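Local coordinates for protein succinate-semialdehyde dehydrogenase (Synechococcus, PDB 3VZ3) that probably oxidises succinic semialdehyde to succinate with NADP as cofactor, as a member of the aldehyde dehydrogenase family, at residues 126-131 against 153-158; 131-136 against 261-266; 229-234 against 388-393. The protein carries 1 engineered substitution. One frame throughout, in Å; residues are numbered along the deposited sequence.

Interaction 1 of 3, residues 126-131 against 153-158. With NAP (NADP nicotinamide-adenine-dinucleotide phosphate), chain D.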
loop_
_atom_site.group_PDB
_atom_site.type_symbol
_atom_site.label_atom_id
_atom_site.label_comp_id
_atom_site.label_asym_id
_atom_site.label_seq_id
_atom_site.Cartn_x
_atom_site.Cartn_y
_atom_site.Cartn_z
ATOM N N ILE A 126 8.299 -9.259 -11.016
ATOM C CA ILE A 126 8.128 -10.435 -10.153
ATOM C C ILE A 126 7.460 -10.067 -8.828
ATOM O O ILE A 126 7.952 -9.206 -8.084
ATOM C CB ILE A 126 9.480 -11.095 -9.806
ATOM C CG1 ILE A 126 10.266 -11.448 -11.071
ATOM C CG2 ILE A 126 9.246 -12.348 -8.941
ATOM C CD1 ILE A 126 11.703 -11.832 -10.776
ATOM N N LEU A 127 6.356 -10.751 -8.535
ATOM C CA LEU A 127 5.641 -10.612 -7.265
ATOM C C LEU A 127 5.877 -11.847 -6.419
ATOM O O LEU A 127 5.787 -12.972 -6.921
ATOM C CB LEU A 127 4.145 -10.465 -7.524
ATOM C CG LEU A 127 3.703 -9.421 -8.538
ATOM C CD1 LEU A 127 2.181 -9.450 -8.653
ATOM C CD2 LEU A 127 4.233 -8.009 -8.176
ATOM N N LEU A 128 6.192 -11.636 -5.139
ATOM C CA LEU A 128 6.240 -12.747 -4.182
ATOM C C LEU A 128 4.887 -12.874 -3.485
ATOM O O LEU A 128 4.356 -11.889 -2.967
ATOM C CB LEU A 128 7.357 -12.540 -3.146
ATOM C CG LEU A 128 7.295 -13.379 -1.860
ATOM C CD1 LEU A 128 7.524 -14.882 -2.144
ATOM C CD2 LEU A 128 8.312 -12.853 -0.843
ATOM N N ALA A 129 4.339 -14.089 -3.463
ATOM C CA ALA A 129 3.134 -14.395 -2.674
ATOM C C ALA A 129 3.461 -15.438 -1.608
ATOM O O ALA A 129 4.025 -16.492 -1.912
ATOM C CB ALA A 129 2.025 -14.915 -3.571
ATOM N N VAL A 130 3.097 -15.140 -0.365
ATOM C CA VAL A 130 3.291 -16.078 0.738
ATOM C C VAL A 130 1.895 -16.453 1.191
ATOM O O VAL A 130 1.095 -15.575 1.506
ATOM C CB VAL A 130 4.088 -15.438 1.898
ATOM C CG1 VAL A 130 4.169 -16.385 3.111
ATOM C CG2 VAL A 130 5.488 -15.038 1.427
ATOM N N MET A 131 1.583 -17.748 1.189
ATOM C CA MET A 131 0.189 -18.182 1.347
ATOM C C MET A 131 0.038 -19.227 2.458
ATOM O O MET A 131 1.007 -19.900 2.807
ATOM C CB MET A 131 -0.370 -18.709 0.014
ATOM C CG MET A 131 -0.529 -17.629 -1.077
ATOM S SD MET A 131 -1.868 -16.495 -0.685
ATOM C CE MET A 131 -1.257 -14.939 -1.375
ATOM N N VAL A 153 4.679 -11.538 -13.196
ATOM C CA VAL A 153 4.960 -12.965 -12.969
ATOM C C VAL A 153 5.030 -13.160 -11.464
ATOM O O VAL A 153 5.153 -12.182 -10.721
ATOM C CB VAL A 153 6.257 -13.445 -13.663
ATOM C CG1 VAL A 153 6.184 -13.151 -15.160
ATOM C CG2 VAL A 153 7.516 -12.825 -13.025
ATOM N N ALA A 154 4.933 -14.408 -11.000
ATOM C CA ALA A 154 4.780 -14.638 -9.564
ATOM C C ALA A 154 5.619 -15.801 -9.113
ATOM O O ALA A 154 5.780 -16.784 -9.841
ATOM C CB ALA A 154 3.330 -14.906 -9.207
ATOM N N VAL A 155 6.132 -15.686 -7.896
ATOM C CA VAL A 155 6.736 -16.818 -7.211
ATOM C C VAL A 155 5.941 -17.025 -5.925
ATOM O O VAL A 155 5.604 -16.062 -5.227
ATOM C CB VAL A 155 8.263 -16.642 -6.933
ATOM C CG1 VAL A 155 9.072 -16.714 -8.237
ATOM C CG2 VAL A 155 8.578 -15.353 -6.170
ATOM N N LEU A 156 5.595 -18.282 -5.664
ATOM C CA LEU A 156 4.741 -18.639 -4.547
ATOM C C LEU A 156 5.537 -19.391 -3.488
ATOM O O LEU A 156 6.184 -20.400 -3.779
ATOM C CB LEU A 156 3.585 -19.519 -5.035
ATOM C CG LEU A 156 2.766 -20.232 -3.949
ATOM C CD1 LEU A 156 1.912 -19.257 -3.089
ATOM C CD2 LEU A 156 1.895 -21.336 -4.560
ATOM N N LYS A 157 5.508 -18.866 -2.265
ATOM C CA LYS A 157 5.943 -19.648 -1.108
ATOM C C LYS A 157 4.654 -20.053 -0.402
ATOM O O LYS A 157 4.020 -19.236 0.261
ATOM C CB LYS A 157 6.873 -18.836 -0.183
ATOM C CG LYS A 157 7.386 -19.599 1.061
ATOM C CD LYS A 157 6.493 -19.416 2.289
ATOM C CE LYS A 157 7.077 -20.130 3.525
ATOM N NZ LYS A 157 6.901 -21.601 3.445
ATOM N N HIS A 158 4.267 -21.315 -0.551
ATOM C CA HIS A 158 3.095 -21.811 0.149
ATOM C C HIS A 158 3.464 -22.328 1.536
ATOM O O HIS A 158 4.654 -22.492 1.866
ATOM C CB HIS A 158 2.439 -22.942 -0.648
ATOM C CG HIS A 158 0.937 -22.891 -0.645
ATOM N ND1 HIS A 158 0.201 -22.411 0.416
ATOM C CD2 HIS A 158 0.039 -23.270 -1.585
ATOM C CE1 HIS A 158 -1.088 -22.501 0.131
ATOM N NE2 HIS A 158 -1.211 -23.010 -1.082
HETATM P PA NAP D . 1.108 -18.551 9.151
HETATM O O1A NAP D . 1.879 -19.322 10.162
HETATM O O2A NAP D . 1.268 -17.081 9.235
HETATM O O5B NAP D . 1.520 -19.101 7.686
HETATM C C5B NAP D . 1.151 -18.422 6.501
HETATM C C4B NAP D . 2.354 -18.456 5.557
HETATM O O4B NAP D . 3.409 -17.660 6.090
HETATM C C3B NAP D . 2.944 -19.847 5.378
HETATM O O3B NAP D . 3.379 -19.930 4.037
HETATM C C2B NAP D . 4.123 -19.871 6.344
HETATM O O2B NAP D . 5.158 -20.742 5.956
HETATM C C1B NAP D . 4.591 -18.435 6.233
HETATM N N9A NAP D . 5.355 -17.889 7.372
HETATM C C8A NAP D . 5.253 -18.158 8.718
HETATM N N7A NAP D . 6.160 -17.373 9.373
HETATM C C5A NAP D . 6.818 -16.615 8.459
HETATM C C6A NAP D . 7.824 -15.653 8.558
HETATM N N6A NAP D . 8.330 -15.320 9.747
HETATM N N1A NAP D . 8.297 -15.042 7.410
HETATM C C2A NAP D . 7.782 -15.371 6.164
HETATM N N3A NAP D . 6.785 -16.327 6.071
HETATM C C4A NAP D . 6.316 -16.930 7.201
HETATM O O3 NAP D . -0.471 -18.850 9.218
HETATM P PN NAP D . -1.327 -19.990 9.963
HETATM O O1N NAP D . -0.583 -21.267 9.903
HETATM O O2N NAP D . -1.739 -19.460 11.294
HETATM O O5D NAP D . -2.587 -19.997 8.953
HETATM C C5D NAP D . -3.832 -19.463 9.366
HETATM C C4D NAP D . -3.852 -17.939 9.385
HETATM O O4D NAP D . -4.164 -17.455 8.103
HETATM C C3D NAP D . -4.942 -17.379 10.294
HETATM O O3D NAP D . -4.456 -17.045 11.574
HETATM C C2D NAP D . -5.391 -16.122 9.600
HETATM O O2D NAP D . -4.715 -15.084 10.260
HETATM C C1D NAP D . -4.806 -16.196 8.204
HETATM N N1N NAP D . -5.735 -16.003 7.067
HETATM C C2N NAP D . -6.140 -14.750 6.654
HETATM C C3N NAP D . -7.007 -14.626 5.560
HETATM C C7N NAP D . -7.447 -13.303 4.985
HETATM O O7N NAP D . -7.909 -13.281 3.646
HETATM N N7N NAP D . -7.408 -12.191 5.721
HETATM C C4N NAP D . -7.423 -15.768 4.892
HETATM C C5N NAP D . -6.980 -17.021 5.300
HETATM C C6N NAP D . -6.128 -17.127 6.388
HETATM P P2B NAP D . 5.468 -22.125 6.745
HETATM O O1X NAP D . 6.687 -22.726 6.091
HETATM O O2X NAP D . 4.273 -23.035 6.638
HETATM O O3X NAP D . 5.709 -21.768 8.206
#

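Interaction 2 of 3, residues 131-136 against 261-266. Engineered in segment 261-266: A265 (natural residue Cys). With NAP (NADP nicotinamide-adenine-dinucleotide phosphate), chain D; SSN (4-oxobutanoic acid), chain C.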
loop_
_atom_site.group_PDB
_atom_site.type_symbol
_atom_site.label_atom_id
_atom_site.label_comp_id
_atom_site.label_asym_id
_atom_site.label_seq_id
_atom_site.Cartn_x
_atom_site.Cartn_y
_atom_site.Cartn_z
ATOM N N MET A 131 1.583 -17.748 1.189
ATOM C CA MET A 131 0.189 -18.182 1.347
ATOM C C MET A 131 0.038 -19.227 2.458
ATOM O O MET A 131 1.007 -19.900 2.807
ATOM C CB MET A 131 -0.370 -18.709 0.014
ATOM C CG MET A 131 -0.529 -17.629 -1.077
ATOM S SD MET A 131 -1.868 -16.495 -0.685
ATOM C CE MET A 131 -1.257 -14.939 -1.375
ATOM N N PRO A 132 -1.170 -19.313 3.056
ATOM C CA PRO A 132 -1.455 -20.190 4.185
ATOM C C PRO A 132 -2.126 -21.508 3.772
ATOM O O PRO A 132 -2.646 -21.632 2.648
ATOM C CB PRO A 132 -2.442 -19.344 4.995
ATOM C CG PRO A 132 -3.310 -18.732 3.906
ATOM C CD PRO A 132 -2.343 -18.480 2.721
ATOM N N TRP A 133 -2.148 -22.466 4.690
ATOM C CA TRP A 133 -2.674 -23.804 4.410
ATOM C C TRP A 133 -4.203 -23.925 4.406
ATOM O O TRP A 133 -4.722 -24.941 3.944
ATOM C CB TRP A 133 -2.064 -24.854 5.375
ATOM C CG TRP A 133 -2.191 -24.424 6.791
ATOM C CD1 TRP A 133 -1.226 -23.818 7.551
ATOM C CD2 TRP A 133 -3.375 -24.477 7.613
ATOM N NE1 TRP A 133 -1.729 -23.513 8.797
ATOM C CE2 TRP A 133 -3.045 -23.892 8.855
ATOM C CE3 TRP A 133 -4.681 -24.959 7.417
ATOM C CZ2 TRP A 133 -3.970 -23.795 9.910
ATOM C CZ3 TRP A 133 -5.609 -24.846 8.460
ATOM C CH2 TRP A 133 -5.246 -24.261 9.687
ATOM N N ASN A 134 -4.917 -22.917 4.925
ATOM C CA ASN A 134 -6.351 -23.102 5.219
ATOM C C ASN A 134 -7.289 -23.103 4.010
ATOM O O ASN A 134 -8.292 -23.822 4.005
ATOM C CB ASN A 134 -6.845 -22.166 6.334
ATOM C CG ASN A 134 -6.932 -20.713 5.902
ATOM O OD1 ASN A 134 -6.129 -20.231 5.103
ATOM N ND2 ASN A 134 -7.905 -19.990 6.464
ATOM N N PHE A 135 -6.934 -22.316 2.991
ATOM C CA PHE A 135 -7.600 -22.344 1.685
ATOM C C PHE A 135 -6.487 -22.426 0.653
ATOM O O PHE A 135 -6.158 -21.429 0.002
ATOM C CB PHE A 135 -8.493 -21.107 1.475
ATOM C CG PHE A 135 -9.720 -21.117 2.334
ATOM C CD1 PHE A 135 -9.690 -20.573 3.612
ATOM C CD2 PHE A 135 -10.892 -21.709 1.876
ATOM C CE1 PHE A 135 -10.837 -20.607 4.417
ATOM C CE2 PHE A 135 -12.039 -21.744 2.666
ATOM C CZ PHE A 135 -12.004 -21.201 3.940
ATOM N N PRO A 136 -5.892 -23.621 0.518
ATOM C CA PRO A 136 -4.627 -23.742 -0.219
ATOM C C PRO A 136 -4.727 -23.531 -1.716
ATOM O O PRO A 136 -3.689 -23.341 -2.360
ATOM C CB PRO A 136 -4.175 -25.173 0.082
ATOM C CG PRO A 136 -5.429 -25.925 0.358
ATOM C CD PRO A 136 -6.352 -24.925 1.032
ATOM N N ASN A 261 -13.528 -26.549 9.249
ATOM C CA ASN A 261 -13.235 -26.985 10.616
ATOM C C ASN A 261 -12.874 -25.817 11.554
ATOM O O ASN A 261 -12.047 -25.967 12.452
ATOM C CB ASN A 261 -12.152 -28.077 10.597
ATOM C CG ASN A 261 -12.469 -29.179 9.593
ATOM O OD1 ASN A 261 -13.642 -29.526 9.390
ATOM N ND2 ASN A 261 -11.433 -29.717 8.936
ATOM N N GLY A 262 -13.512 -24.663 11.329
ATOM C CA GLY A 262 -13.273 -23.463 12.129
ATOM C C GLY A 262 -12.097 -22.594 11.707
ATOM O O GLY A 262 -11.885 -21.502 12.250
ATOM N N GLN A 263 -11.346 -23.072 10.727
ATOM C CA GLN A 263 -10.066 -22.468 10.384
ATOM C C GLN A 263 -10.245 -21.460 9.259
ATOM O O GLN A 263 -9.736 -21.634 8.147
ATOM C CB GLN A 263 -9.056 -23.561 10.029
ATOM C CG GLN A 263 -8.803 -24.557 11.172
ATOM C CD GLN A 263 -8.309 -25.897 10.657
ATOM O OE1 GLN A 263 -8.864 -26.468 9.707
ATOM N NE2 GLN A 263 -7.260 -26.398 11.275
ATOM N N SER A 264 -10.982 -20.396 9.561
ATOM C CA SER A 264 -11.204 -19.325 8.586
ATOM C C SER A 264 -10.951 -18.003 9.284
ATOM O O SER A 264 -11.432 -17.781 10.400
ATOM C CB SER A 264 -12.634 -19.351 8.046
ATOM O OG SER A 264 -12.886 -18.214 7.221
ATOM N N ALA A 265 -10.257 -17.117 8.587
ATOM C CA ALA A 265 -10.004 -15.780 9.089
ATOM C C ALA A 265 -11.319 -15.009 9.234
ATOM O O ALA A 265 -11.401 -14.130 10.092
ATOM C CB ALA A 265 -9.083 -15.046 8.166
ATOM N N ILE A 266 -12.328 -15.348 8.414
ATOM C CA ILE A 266 -13.652 -14.703 8.497
ATOM C C ILE A 266 -14.723 -15.594 9.115
ATOM O O ILE A 266 -15.919 -15.415 8.864
ATOM C CB ILE A 266 -14.127 -14.129 7.136
ATOM C CG1 ILE A 266 -14.093 -15.206 6.031
ATOM C CG2 ILE A 266 -13.269 -12.907 6.780
ATOM C CD1 ILE A 266 -14.705 -14.739 4.683
HETATM P PA NAP D . 1.108 -18.551 9.151
HETATM O O1A NAP D . 1.879 -19.322 10.162
HETATM O O2A NAP D . 1.268 -17.081 9.235
HETATM O O5B NAP D . 1.520 -19.101 7.686
HETATM C C5B NAP D . 1.151 -18.422 6.501
HETATM C C4B NAP D . 2.354 -18.456 5.557
HETATM O O4B NAP D . 3.409 -17.660 6.090
HETATM C C3B NAP D . 2.944 -19.847 5.378
HETATM O O3B NAP D . 3.379 -19.930 4.037
HETATM C C2B NAP D . 4.123 -19.871 6.344
HETATM O O2B NAP D . 5.158 -20.742 5.956
HETATM C C1B NAP D . 4.591 -18.435 6.233
HETATM N N9A NAP D . 5.355 -17.889 7.372
HETATM C C8A NAP D . 5.253 -18.158 8.718
HETATM N N7A NAP D . 6.160 -17.373 9.373
HETATM C C5A NAP D . 6.818 -16.615 8.459
HETATM C C6A NAP D . 7.824 -15.653 8.558
HETATM N N6A NAP D . 8.330 -15.320 9.747
HETATM N N1A NAP D . 8.297 -15.042 7.410
HETATM C C2A NAP D . 7.782 -15.371 6.164
HETATM N N3A NAP D . 6.785 -16.327 6.071
HETATM C C4A NAP D . 6.316 -16.930 7.201
HETATM O O3 NAP D . -0.471 -18.850 9.218
HETATM P PN NAP D . -1.327 -19.990 9.963
HETATM O O1N NAP D . -0.583 -21.267 9.903
HETATM O O2N NAP D . -1.739 -19.460 11.294
HETATM O O5D NAP D . -2.587 -19.997 8.953
HETATM C C5D NAP D . -3.832 -19.463 9.366
HETATM C C4D NAP D . -3.852 -17.939 9.385
HETATM O O4D NAP D . -4.164 -17.455 8.103
HETATM C C3D NAP D . -4.942 -17.379 10.294
HETATM O O3D NAP D . -4.456 -17.045 11.574
HETATM C C2D NAP D . -5.391 -16.122 9.600
HETATM O O2D NAP D . -4.715 -15.084 10.260
HETATM C C1D NAP D . -4.806 -16.196 8.204
HETATM N N1N NAP D . -5.735 -16.003 7.067
HETATM C C2N NAP D . -6.140 -14.750 6.654
HETATM C C3N NAP D . -7.007 -14.626 5.560
HETATM C C7N NAP D . -7.447 -13.303 4.985
HETATM O O7N NAP D . -7.909 -13.281 3.646
HETATM N N7N NAP D . -7.408 -12.191 5.721
HETATM C C4N NAP D . -7.423 -15.768 4.892
HETATM C C5N NAP D . -6.980 -17.021 5.300
HETATM C C6N NAP D . -6.128 -17.127 6.388
HETATM P P2B NAP D . 5.468 -22.125 6.745
HETATM O O1X NAP D . 6.687 -22.726 6.091
HETATM O O2X NAP D . 4.273 -23.035 6.638
HETATM O O3X NAP D . 5.709 -21.768 8.206
HETATM C C1 SSN C . -12.090 -16.255 2.301
HETATM O O1 SSN C . -12.970 -17.158 2.359
HETATM C C2 SSN C . -11.253 -15.919 3.509
HETATM O O2 SSN C . -11.854 -15.605 1.277
HETATM C C3 SSN C . -10.458 -17.165 3.858
HETATM C C4 SSN C . -10.683 -17.478 5.320
HETATM O O4 SSN C . -9.727 -17.688 6.046
#

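Interaction 3 of 3, residues 229-234 against 388-393. With NAP (NADP nicotinamide-adenine-dinucleotide phosphate), chain D.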
loop_
_atom_site.group_PDB
_atom_site.type_symbol
_atom_site.label_atom_id
_atom_site.label_comp_id
_atom_site.label_asym_id
_atom_site.label_seq_id
_atom_site.Cartn_x
_atom_site.Cartn_y
_atom_site.Cartn_z
ATOM N N LEU A 229 0.746 -6.120 0.471
ATOM C CA LEU A 229 -0.656 -6.273 0.816
ATOM C C LEU A 229 -0.682 -7.392 1.845
ATOM O O LEU A 229 -0.042 -8.426 1.650
ATOM C CB LEU A 229 -1.503 -6.664 -0.399
ATOM C CG LEU A 229 -3.025 -6.824 -0.197
ATOM C CD1 LEU A 229 -3.770 -6.509 -1.480
ATOM C CD2 LEU A 229 -3.375 -8.234 0.266
ATOM N N LEU A 230 -1.435 -7.191 2.916
ATOM C CA LEU A 230 -1.499 -8.199 3.964
ATOM C C LEU A 230 -2.942 -8.539 4.275
ATOM O O LEU A 230 -3.745 -7.652 4.569
ATOM C CB LEU A 230 -0.840 -7.695 5.240
ATOM C CG LEU A 230 0.646 -7.363 5.226
ATOM C CD1 LEU A 230 1.057 -6.843 6.575
ATOM C CD2 LEU A 230 1.456 -8.609 4.858
ATOM N N GLU A 231 -3.235 -9.833 4.267
ATOM C CA GLU A 231 -4.552 -10.342 4.638
ATOM C C GLU A 231 -4.317 -11.265 5.834
ATOM O O GLU A 231 -3.832 -12.385 5.667
ATOM C CB GLU A 231 -5.162 -11.128 3.477
ATOM C CG GLU A 231 -5.438 -10.317 2.177
ATOM C CD GLU A 231 -6.827 -9.679 2.097
ATOM O OE1 GLU A 231 -7.693 -9.915 2.983
ATOM O OE2 GLU A 231 -7.049 -8.928 1.119
ATOM N N LEU A 232 -4.633 -10.795 7.041
ATOM C CA LEU A 232 -4.278 -11.559 8.226
ATOM C C LEU A 232 -5.498 -12.127 8.967
ATOM O O LEU A 232 -6.557 -12.345 8.361
ATOM C CB LEU A 232 -3.344 -10.762 9.145
ATOM C CG LEU A 232 -2.159 -10.063 8.430
ATOM C CD1 LEU A 232 -1.346 -9.225 9.418
ATOM C CD2 LEU A 232 -1.279 -11.078 7.693
ATOM N N GLY A 233 -5.339 -12.353 10.262
ATOM C CA GLY A 233 -6.397 -13.000 11.044
ATOM C C GLY A 233 -7.549 -12.104 11.430
ATOM O O GLY A 233 -7.514 -10.892 11.225
ATOM N N GLY A 234 -8.580 -12.720 11.994
ATOM C CA GLY A 234 -9.736 -11.971 12.469
ATOM C C GLY A 234 -10.304 -12.625 13.710
ATOM O O GLY A 234 -10.031 -13.786 13.987
ATOM N N PHE A 388 -8.038 -6.987 15.942
ATOM C CA PHE A 388 -8.311 -7.316 14.541
ATOM C C PHE A 388 -9.443 -6.454 13.985
ATOM O O PHE A 388 -10.108 -5.704 14.719
ATOM C CB PHE A 388 -8.715 -8.792 14.413
ATOM C CG PHE A 388 -7.854 -9.740 15.198
ATOM C CD1 PHE A 388 -6.601 -10.122 14.734
ATOM C CD2 PHE A 388 -8.318 -10.260 16.405
ATOM C CE1 PHE A 388 -5.808 -11.008 15.474
ATOM C CE2 PHE A 388 -7.547 -11.142 17.146
ATOM C CZ PHE A 388 -6.298 -11.520 16.689
ATOM N N GLY A 389 -9.683 -6.587 12.692
ATOM C CA GLY A 389 -10.824 -5.920 12.067
ATOM C C GLY A 389 -11.023 -6.413 10.649
ATOM O O GLY A 389 -10.919 -5.641 9.701
ATOM N N LEU A 390 -11.320 -7.701 10.495
ATOM C CA LEU A 390 -11.410 -8.230 9.150
ATOM C C LEU A 390 -12.853 -8.165 8.677
ATOM O O LEU A 390 -13.200 -7.298 7.880
ATOM C CB LEU A 390 -10.829 -9.639 9.098
ATOM C CG LEU A 390 -10.759 -10.292 7.712
ATOM C CD1 LEU A 390 -10.045 -9.405 6.663
ATOM C CD2 LEU A 390 -10.064 -11.625 7.840
ATOM N N GLY A 391 -13.704 -9.060 9.188
ATOM C CA GLY A 391 -15.118 -9.022 8.824
ATOM C C GLY A 391 -16.036 -8.790 10.017
ATOM O O GLY A 391 -15.616 -8.793 11.175
ATOM N N ALA A 392 -17.304 -8.555 9.720
ATOM C CA ALA A 392 -18.311 -8.487 10.776
ATOM C C ALA A 392 -19.667 -8.772 10.168
ATOM O O ALA A 392 -19.944 -8.368 9.041
ATOM C CB ALA A 392 -18.312 -7.136 11.457
ATOM N N SER A 393 -20.487 -9.488 10.933
ATOM C CA SER A 393 -21.838 -9.842 10.519
ATOM C C SER A 393 -22.806 -9.344 11.583
ATOM O O SER A 393 -22.548 -9.503 12.784
ATOM C CB SER A 393 -21.944 -11.359 10.411
ATOM O OG SER A 393 -23.230 -11.750 9.959
HETATM P PA NAP D . 1.108 -18.551 9.151
HETATM O O1A NAP D . 1.879 -19.322 10.162
HETATM O O2A NAP D . 1.268 -17.081 9.235
HETATM O O5B NAP D . 1.520 -19.101 7.686
HETATM C C5B NAP D . 1.151 -18.422 6.501
HETATM C C4B NAP D . 2.354 -18.456 5.557
HETATM O O4B NAP D . 3.409 -17.660 6.090
HETATM C C3B NAP D . 2.944 -19.847 5.378
HETATM O O3B NAP D . 3.379 -19.930 4.037
HETATM C C2B NAP D . 4.123 -19.871 6.344
HETATM O O2B NAP D . 5.158 -20.742 5.956
HETATM C C1B NAP D . 4.591 -18.435 6.233
HETATM N N9A NAP D . 5.355 -17.889 7.372
HETATM C C8A NAP D . 5.253 -18.158 8.718
HETATM N N7A NAP D . 6.160 -17.373 9.373
HETATM C C5A NAP D . 6.818 -16.615 8.459
HETATM C C6A NAP D . 7.824 -15.653 8.558
HETATM N N6A NAP D . 8.330 -15.320 9.747
HETATM N N1A NAP D . 8.297 -15.042 7.410
HETATM C C2A NAP D . 7.782 -15.371 6.164
HETATM N N3A NAP D . 6.785 -16.327 6.071
HETATM C C4A NAP D . 6.316 -16.930 7.201
HETATM O O3 NAP D . -0.471 -18.850 9.218
HETATM P PN NAP D . -1.327 -19.990 9.963
HETATM O O1N NAP D . -0.583 -21.267 9.903
HETATM O O2N NAP D . -1.739 -19.460 11.294
HETATM O O5D NAP D . -2.587 -19.997 8.953
HETATM C C5D NAP D . -3.832 -19.463 9.366
HETATM C C4D NAP D . -3.852 -17.939 9.385
HETATM O O4D NAP D . -4.164 -17.455 8.103
HETATM C C3D NAP D . -4.942 -17.379 10.294
HETATM O O3D NAP D . -4.456 -17.045 11.574
HETATM C C2D NAP D . -5.391 -16.122 9.600
HETATM O O2D NAP D . -4.715 -15.084 10.260
HETATM C C1D NAP D . -4.806 -16.196 8.204
HETATM N N1N NAP D . -5.735 -16.003 7.067
HETATM C C2N NAP D . -6.140 -14.750 6.654
HETATM C C3N NAP D . -7.007 -14.626 5.560
HETATM C C7N NAP D . -7.447 -13.303 4.985
HETATM O O7N NAP D . -7.909 -13.281 3.646
HETATM N N7N NAP D . -7.408 -12.191 5.721
HETATM C C4N NAP D . -7.423 -15.768 4.892
HETATM C C5N NAP D . -6.980 -17.021 5.300
HETATM C C6N NAP D . -6.128 -17.127 6.388
HETATM P P2B NAP D . 5.468 -22.125 6.745
HETATM O O1X NAP D . 6.687 -22.726 6.091
HETATM O O2X NAP D . 4.273 -23.035 6.638
HETATM O O3X NAP D . 5.709 -21.768 8.206
#

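Interaction 1 of 3, residues 126-131 against 153-158
A beta-alpha-beta crossover of the cofactor-binding domain sets L127 and A129 of strand 116-130 against V153, V155 and K157 of strand 153-157, with helix 138-149 as the connection. The parallel assignment rests on in-step pairing from I126 with V153 to V130 with K157, and on the bonding pattern. L127 N gives to V153 O and L127 O takes from V155 N. A129 repeats this, its N reaching V155 O at 2.9 Å (173° at the hydrogen) and its O accepting from K157 N at 2.8 Å. Beyond the strand end, M131 N still finds K157 O at 3.0 Å.

On the face of I126, L128 and V155, the valine holds CG2 between its backbone N and carbonyl carbon (chi1 -70°), which leaves that methyl 4.1 Å from I126 CG2 and 4.2 Å from L128 CD1. On the other face, L156 CD1 meets M131 CG at 3.6 Å, the two side chains nearly perpendicular, and F143 covers A129 and A154.

K157 bends at chi2 (-92°) and again at chi4, taking NZ to O1X of the NADP 2'-phosphate at 2.9 Å; H158 O and I188 O also accept from NZ. M131 O accepts from NADP O3B at 2.7 Å. Dinucleotide ribose and phosphate groups bound past the C-terminal ends of adjacent parallel strands are characteristic of Rossmann-type folds.

Interaction 2 of 3, residues 131-136 against 261-266
N134 and Q263 meet beside the substrate carbonyl, in what corresponds to the oxyanion hole of aldehyde dehydrogenases. The evidence is a pair of donors on O4 of the bound 4-oxobutanoic acid: N134 ND2 at 3.0 Å and A265 N at 2.7 Å, the second the straighter bond (164°). A265 is an engineered replacement for Cys, which probably supplies the nucleophile, as in other aldehyde dehydrogenases; its CB stands 4.1 Å from the aldehyde carbon C4 of the ligand and packs on the nicotinamide ring. F135 flanks the ligand from another side, CE1 lying 3.3 Å from C4, with the carboxylate O1 over one ring face.

The next shell probably positions these donors. N134 ND2 also gives to the backbone Q263 O (3.0 Å, 167° at the hydrogen), which lies in the plane of the asparagine amide although the nitrogen stands above the carbonyl plane. The asparagine gets there with CG between its backbone N and carbonyl carbon (chi1 71°). Q263 itself centres an inverse gamma turn, and S264 OG accepts from I266 N at 3.2 Å in an ST turn; one turn precedes A265 and the other spans it.

Farther out, the Q263 side chain crosses W133 at about a right angle, CG meeting the indole edge in its plane at CH2, 3.9 Å away. The ring's W133 NE1 donates to NADP O1N at 2.8 Å.

Interaction 3 of 3, residues 229-234 against 388-393
F388 opens the second segment by laying its ring along the backbone of G233 and G234. G234 C sits over one ring face, 4.1 Å from F388 CG, and F388 CB comes within 3.9 Å of G234 CA. G233 O approaches F388 CD1 obliquely at 3.7 Å. The backbone under the ring is held independently: G234 N bonds to E362 OE2, and G234 O to K269 NZ.

G389 makes no direct approach to 229-234, yet S434 bridges the two segments, its OG being hydrogen-bonded both to G389 N and to G233 O.

At L390 the contact turns toward the cofactor. CB faces G234 CA at 4.2 Å; with CG anti to the backbone N (chi1 -176°), the branch is carried past the glycines, and L390 CD2 ends 3.6 Å from L232 O. The same methyl carbon, L390 CD2, lies 3.4 Å from N7N of NADP. That carboxamide nitrogen donates to L232 O at 2.8 Å, almost perfectly straight at 177°, so the L390 methyl packs against both partners of the bond that holds the nicotinamide carboxamide to the backbone. The other methyl, L390 CD1, is 4.4 Å from E231 OE1, the glutamate chain being bent at chi2 so that its end comes nearer the leucine. The run E231-L232-G233-G234 matches the ELGG signature of the aldehyde dehydrogenase family. Its strand, 228-231, belongs to the sheet of the cofactor-binding domain, whereas strand 391-395 belongs to the separate seven-stranded sheet; the contact therefore spans two domains and is made by van der Waals packing.

G391 starts strand 391-395, its N bonded to D236 OD1.

How the interactions relate
All three contacts border one NADP molecule. Interaction 1 lies toward its adenosine end; interaction 2 follows the cofactor from adenosine ribose and diphosphate to the nicotinamide, where interaction 3 lies. The centres of interactions 1 and 2 are about 18 Å apart, but they share M131 and touch where H158 NE2 meets P136 O. Interactions 2 and 3, centres about 12 Å apart, touch through L390 CD2 on A265 and I266. Interactions 1 and 3 reach the same mixed sheet without touching. Along the chain, interaction 2 crosses both others, whereas 1 closes before 3 opens. The cofactor runs from the C-terminal ends of strands 116-130 and 153-157 to the junction with the seven-stranded sheet, where substrate binds.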